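Local coordinates for protein 4-alpha-glucanotransferase (Corynebacterium glutamicum, PDB 5B68) that is an amylomaltase, also called disproportionating enzyme, probably built from an N-terminal beta-sandwich domain and a TIM-barrel-type domain, at residues 531-536 with 632-637; 555-558 with 564-567; 603-606 with 610-613. One frame throughout, in Å; residues are numbered along the deposited sequence.

Contact 1: residues 531-536 with 632-637; sequences ILWFEH and EGLHTF
L532 and L634 mark the closest approach of the two backbones, their CA atoms 8.6 Å apart, so only side chains bridge the gap. Residues 532-534 form a short 3-10 turn directly after strand 528-531; the partner segment, 632-637, belongs to helix 627-639. The strand is one of eight parallel strands in the TIM-barrel-type domain, and the contact joins the chain leaving it to a helix of the outer layer. The turn is closed by F534 N bonding to I531 O and E535 N to L532 O, while F637 N to G633 O is a regular helical bond.

L532 is the hub. Its chi1 of 163° carries CG toward the helix, where the two methyls take different partners: CD1 touches the F637 ring at CE2, 3.8 Å away, and CD2 meets CD2 of L634 at 3.9 Å. The side chains of the two leucines run nearly perpendicular to each other. L634 sends its other branch to W533, where CD1 lies 3.8 Å from CH2, at the far corner of the indole. L532 CD2 also sits 4.1 Å above the plane of that indole, offset toward its rim, so the tryptophan and both leucines form one apolar cluster. Y568 stacks on the indole; I601 of helix 587-607 touches both L532 and W533, and V604 of the same helix packs on F637. E535 folds back toward the start of its own segment: its OE1 accepts the I531 N hydrogen bond at 3.1 Å on the anti side of the carboxylate, while OE2 forms a salt bridge with R544 NE.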
# COMPACT_ATOMS: atom_id res chain seq x y z
N ILE A 531 -15.95 3.80 7.02
CA ILE A 531 -15.45 4.83 7.95
C ILE A 531 -16.69 5.59 8.45
O ILE A 531 -17.46 6.17 7.65
CB ILE A 531 -14.44 5.77 7.24
CG1 ILE A 531 -13.24 4.96 6.75
CG2 ILE A 531 -13.89 6.84 8.18
CD1 ILE A 531 -12.25 5.81 5.96
N LEU A 532 -16.91 5.53 9.75
CA LEU A 532 -18.21 5.95 10.32
C LEU A 532 -18.60 7.35 9.76
O LEU A 532 -19.69 7.52 9.27
CB LEU A 532 -18.08 6.05 11.85
CG LEU A 532 -19.23 6.85 12.52
CD1 LEU A 532 -20.36 5.89 12.68
CD2 LEU A 532 -18.87 7.47 13.82
N TRP A 533 -17.70 8.30 9.81
CA TRP A 533 -18.07 9.71 9.47
C TRP A 533 -18.52 9.87 8.02
O TRP A 533 -19.25 10.80 7.71
CB TRP A 533 -16.93 10.67 9.76
CG TRP A 533 -16.44 10.76 11.11
CD1 TRP A 533 -15.16 10.50 11.52
CD2 TRP A 533 -17.18 11.10 12.28
NE1 TRP A 533 -15.05 10.70 12.87
CE2 TRP A 533 -16.27 11.06 13.37
CE3 TRP A 533 -18.51 11.47 12.51
CZ2 TRP A 533 -16.66 11.37 14.68
CZ3 TRP A 533 -18.91 11.74 13.82
CH2 TRP A 533 -17.99 11.68 14.88
N PHE A 534 -18.10 8.96 7.13
CA PHE A 534 -18.49 9.01 5.71
C PHE A 534 -19.65 8.16 5.32
O PHE A 534 -20.08 8.21 4.18
CB PHE A 534 -17.30 8.63 4.81
CG PHE A 534 -16.05 9.40 5.10
CD1 PHE A 534 -16.09 10.75 5.40
CD2 PHE A 534 -14.80 8.79 4.97
CE1 PHE A 534 -14.92 11.46 5.65
CE2 PHE A 534 -13.61 9.51 5.20
CZ PHE A 534 -13.67 10.85 5.53
N GLU A 535 -20.21 7.35 6.22
CA GLU A 535 -21.14 6.32 5.79
C GLU A 535 -22.58 6.81 5.75
O GLU A 535 -23.05 7.39 6.74
CB GLU A 535 -21.10 5.13 6.73
CG GLU A 535 -19.83 4.25 6.70
CD GLU A 535 -19.43 3.80 5.29
OE1 GLU A 535 -18.22 3.90 4.94
OE2 GLU A 535 -20.35 3.34 4.59
N HIS A 536 -23.27 6.52 4.64
CA HIS A 536 -24.63 6.95 4.41
C HIS A 536 -25.37 5.69 4.27
O HIS A 536 -24.80 4.67 3.86
CB HIS A 536 -24.74 7.82 3.11
CG HIS A 536 -24.12 9.17 3.23
ND1 HIS A 536 -24.87 10.30 3.47
CD2 HIS A 536 -22.85 9.59 3.07
CE1 HIS A 536 -24.06 11.35 3.51
NE2 HIS A 536 -22.83 10.95 3.27
N GLU A 632 -17.09 6.46 23.90
CA GLU A 632 -17.61 5.16 24.24
C GLU A 632 -18.77 4.79 23.31
O GLU A 632 -18.86 3.66 22.84
CB GLU A 632 -18.10 5.16 25.71
CG GLU A 632 -17.01 4.98 26.72
CD GLU A 632 -17.48 5.25 28.18
OE1 GLU A 632 -18.39 6.09 28.41
OE2 GLU A 632 -16.88 4.65 29.06
N GLY A 633 -19.70 5.73 23.09
CA GLY A 633 -20.89 5.43 22.29
C GLY A 633 -20.57 5.12 20.82
O GLY A 633 -21.07 4.17 20.25
N LEU A 634 -19.67 5.88 20.24
CA LEU A 634 -19.27 5.64 18.82
C LEU A 634 -18.53 4.32 18.69
O LEU A 634 -18.65 3.62 17.67
CB LEU A 634 -18.43 6.80 18.30
CG LEU A 634 -19.17 8.17 18.23
CD1 LEU A 634 -18.19 9.26 17.85
CD2 LEU A 634 -20.39 8.11 17.35
N HIS A 635 -17.72 3.99 19.69
CA HIS A 635 -16.97 2.76 19.61
C HIS A 635 -17.83 1.53 19.82
O HIS A 635 -17.68 0.51 19.16
CB HIS A 635 -15.78 2.81 20.56
CG HIS A 635 -14.69 3.70 20.07
ND1 HIS A 635 -13.64 3.24 19.29
CD2 HIS A 635 -14.55 5.04 20.12
CE1 HIS A 635 -12.87 4.25 18.94
NE2 HIS A 635 -13.38 5.35 19.46
N THR A 636 -18.78 1.63 20.75
CA THR A 636 -19.77 0.58 20.92
C THR A 636 -20.60 0.34 19.65
O THR A 636 -20.92 -0.87 19.28
CB THR A 636 -20.72 0.93 22.14
OG1 THR A 636 -19.92 0.95 23.35
CG2 THR A 636 -21.72 -0.11 22.27
N PHE A 637 -21.04 1.42 19.05
CA PHE A 637 -21.84 1.39 17.81
C PHE A 637 -21.08 0.60 16.71
O PHE A 637 -21.59 -0.33 16.17
CB PHE A 637 -22.10 2.80 17.35
CG PHE A 637 -22.84 2.89 16.05
CD1 PHE A 637 -24.18 2.56 15.97
CD2 PHE A 637 -22.19 3.28 14.88
CE1 PHE A 637 -24.89 2.61 14.78
CE2 PHE A 637 -22.91 3.32 13.67
CZ PHE A 637 -24.26 3.02 13.63

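Contact 2: residues 555-558 with 564-567; sequences TTVT and PTAG
T565, T558 and V557 carry the contact between the residues just after strand 553-556 and the start of helix 565-569, and T565 gives it the greatest area. Its hydroxyl is the point on which the other two converge. Valine CG1, lying anti to the backbone N of V557 (chi1 173°), comes within 3.5 Å of OG1 of T565, the valine side chain standing roughly square to that of the threonine. From T558, CG2 approaches the same OG1 at 3.9 Å, and the two threonine side chains lie alongside each other, pointing opposite ways.

The polar link between the threonines runs through a water. T558 OG1 lies 2.7 Å from it in a hydrogen bond, and the water donates to T565 OG1 over 3.1 Å. T565 OG1 is also hydrogen-bonded to OD2 of D652, to which it probably donates while accepting from the water. Two polar partners thus probably hold the rotation of this buried hydroxyl, which also has methyl groups packed close to it. The backbone of the T558 corner is held as well: T556 OG1 donates to T558 O at 3.0 Å, tilted 32° from the carbonyl plane.

P564 occupies the N-cap position of the helix and turns its CB away from 555-558. The loop between the segments leaves the C-terminal end of a barrel strand, the end at which TIM-barrel enzymes carry their active sites. T555 and T556 stay in the parallel sheet between strands 528-531 and 645-649; helix 627-639 packs on V557 through H635 and on T565 through L631 and L634, and helix 650-654 flanks T558 and P564.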
# COMPACT_ATOMS: atom_id res chain seq x y z
N THR A 555 -14.24 -1.90 9.60
CA THR A 555 -14.99 -0.69 9.99
C THR A 555 -14.26 0.10 11.09
O THR A 555 -13.82 -0.46 12.12
CB THR A 555 -16.42 -1.08 10.42
OG1 THR A 555 -17.08 -1.64 9.29
CG2 THR A 555 -17.20 0.17 10.82
N THR A 556 -14.08 1.40 10.87
CA THR A 556 -13.44 2.26 11.85
C THR A 556 -14.32 3.47 12.07
O THR A 556 -15.23 3.75 11.23
CB THR A 556 -12.08 2.85 11.35
OG1 THR A 556 -12.24 3.41 10.03
CG2 THR A 556 -11.12 1.81 11.35
N VAL A 557 -14.02 4.20 13.13
CA VAL A 557 -14.68 5.49 13.37
C VAL A 557 -13.97 6.51 12.50
O VAL A 557 -14.59 7.36 11.89
CB VAL A 557 -14.57 5.94 14.82
CG1 VAL A 557 -15.12 7.36 14.99
CG2 VAL A 557 -15.21 4.93 15.75
N THR A 558 -12.65 6.44 12.48
CA THR A 558 -11.83 7.46 11.86
C THR A 558 -10.58 6.86 11.18
O THR A 558 -10.50 5.68 11.07
CB THR A 558 -11.48 8.56 12.85
OG1 THR A 558 -10.98 9.71 12.15
CG2 THR A 558 -10.49 8.08 13.89
N PRO A 564 -8.54 13.14 14.74
CA PRO A 564 -9.04 12.17 15.72
C PRO A 564 -10.37 12.59 16.32
O PRO A 564 -10.73 13.76 16.26
CB PRO A 564 -7.99 12.17 16.75
CG PRO A 564 -6.72 12.46 15.98
CD PRO A 564 -7.16 13.55 15.06
N THR A 565 -11.10 11.63 16.80
CA THR A 565 -12.52 11.86 17.16
C THR A 565 -12.69 12.95 18.22
O THR A 565 -13.67 13.69 18.15
CB THR A 565 -13.14 10.58 17.58
OG1 THR A 565 -12.93 9.62 16.55
CG2 THR A 565 -14.65 10.71 17.81
N ALA A 566 -11.75 13.11 19.15
CA ALA A 566 -11.90 14.18 20.15
C ALA A 566 -11.87 15.55 19.46
O ALA A 566 -12.58 16.48 19.86
CB ALA A 566 -10.84 14.13 21.22
N GLY A 567 -11.02 15.68 18.44
CA GLY A 567 -10.99 16.92 17.60
C GLY A 567 -12.17 17.05 16.67
O GLY A 567 -12.78 18.14 16.58
O HOH W 1 -12.35 11.23 13.95

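Contact 3: residues 603-606 with 610-613; sequences DVAA and ALPA
The C-terminal end of helix 587-607 and the irregular chain that follows it form this contact, in which residues 610-613 pass across the last turn of the helix. A605 O accepts a hydrogen bond from A610 N, five residues on, at 2.9 Å. The donor stands above the carbonyl plane, 36° out of it. A610 CB also lies 3.4 Å from A605 O.

One step further, A606 CA approaches L611 O at 3.4 Å in a CA-H...O contact. A water lies near both A606 O and L611 O and can donate to either, although other acceptors probably share its two protons. The remaining contacts are made by alanine CB atoms, against side chains and backbone alike. A605 CB meets L611 CD1 at 4.0 Å, whereas A606 CB lies against the backbone of the returning chain and reaches A613 CB at 4.1 Å. With alanine CB atoms at both helix positions, the CA atoms of A606 and L611 lie 4.6 Å apart.

Y616 ties the loop further through D603 OD1 and P612 O. Helix 627-639 packs alongside, F637 touching V604, A605 and A610, and T636 touching A610.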
# COMPACT_ATOMS: atom_id res chain seq x y z
N ASP A 603 -27.94 10.15 16.81
CA ASP A 603 -29.29 9.55 16.82
C ASP A 603 -29.32 8.14 16.33
O ASP A 603 -30.05 7.27 16.86
CB ASP A 603 -30.29 10.41 16.03
CG ASP A 603 -30.71 11.68 16.79
OD1 ASP A 603 -30.45 11.79 18.02
OD2 ASP A 603 -31.21 12.59 16.09
N VAL A 604 -28.53 7.85 15.28
CA VAL A 604 -28.51 6.46 14.78
C VAL A 604 -27.86 5.54 15.79
O VAL A 604 -28.27 4.40 15.95
CB VAL A 604 -27.87 6.40 13.35
CG1 VAL A 604 -27.22 5.09 13.07
CG2 VAL A 604 -28.93 6.75 12.30
N ALA A 605 -26.81 6.04 16.45
CA ALA A 605 -26.12 5.27 17.52
C ALA A 605 -27.08 4.94 18.68
O ALA A 605 -27.13 3.81 19.19
CB ALA A 605 -24.89 6.03 17.99
N ALA A 606 -27.89 5.92 19.02
CA ALA A 606 -28.90 5.74 20.04
C ALA A 606 -29.97 4.75 19.64
O ALA A 606 -30.45 4.03 20.50
CB ALA A 606 -29.48 7.10 20.46
N ALA A 610 -26.39 2.33 21.59
CA ALA A 610 -24.95 2.62 21.89
C ALA A 610 -24.80 3.89 22.72
O ALA A 610 -23.79 4.12 23.37
CB ALA A 610 -24.16 2.75 20.58
N LEU A 611 -25.81 4.74 22.68
CA LEU A 611 -25.82 5.98 23.42
C LEU A 611 -27.22 6.14 23.93
O LEU A 611 -28.10 5.54 23.37
CB LEU A 611 -25.53 7.19 22.53
CG LEU A 611 -24.08 7.41 22.18
CD1 LEU A 611 -24.02 8.42 21.07
CD2 LEU A 611 -23.33 7.91 23.40
N PRO A 612 -27.41 6.95 24.99
CA PRO A 612 -28.85 7.29 25.35
C PRO A 612 -29.53 8.15 24.27
O PRO A 612 -28.89 9.01 23.61
CB PRO A 612 -28.69 8.05 26.64
CG PRO A 612 -27.41 8.78 26.50
CD PRO A 612 -26.47 7.82 25.72
N ALA A 613 -30.82 7.95 24.10
CA ALA A 613 -31.53 8.69 23.08
C ALA A 613 -31.88 10.10 23.54
O ALA A 613 -33.03 10.39 23.84
CB ALA A 613 -32.78 7.93 22.68
O HOH W 2 -30.54 4.18 23.52

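How the contacts relate
Helix 627-639 joins contact 1 to contact 3: F637, which meets L532 in the first, also lies with CD1 3.7 Å from A605 CA, and G633 O is 3.4 Å from A610 CB. Their centres are 11 Å apart. Contacts 1 and 2, with centres 8 Å apart, meet where the ends of adjacent strands 528-531 and 553-556 run side by side; there L532 N probably bonds to T556 O at 2.9 Å and W533 CD1 packs on V557 O at 3.2 Å. Contacts 2 and 3 do not touch, their nearest atoms being about 10 Å apart. Both are local closures nested within the long loop that contact 1 closes, contact 2 beside the barrel strands and contact 3 farther from the chain centre.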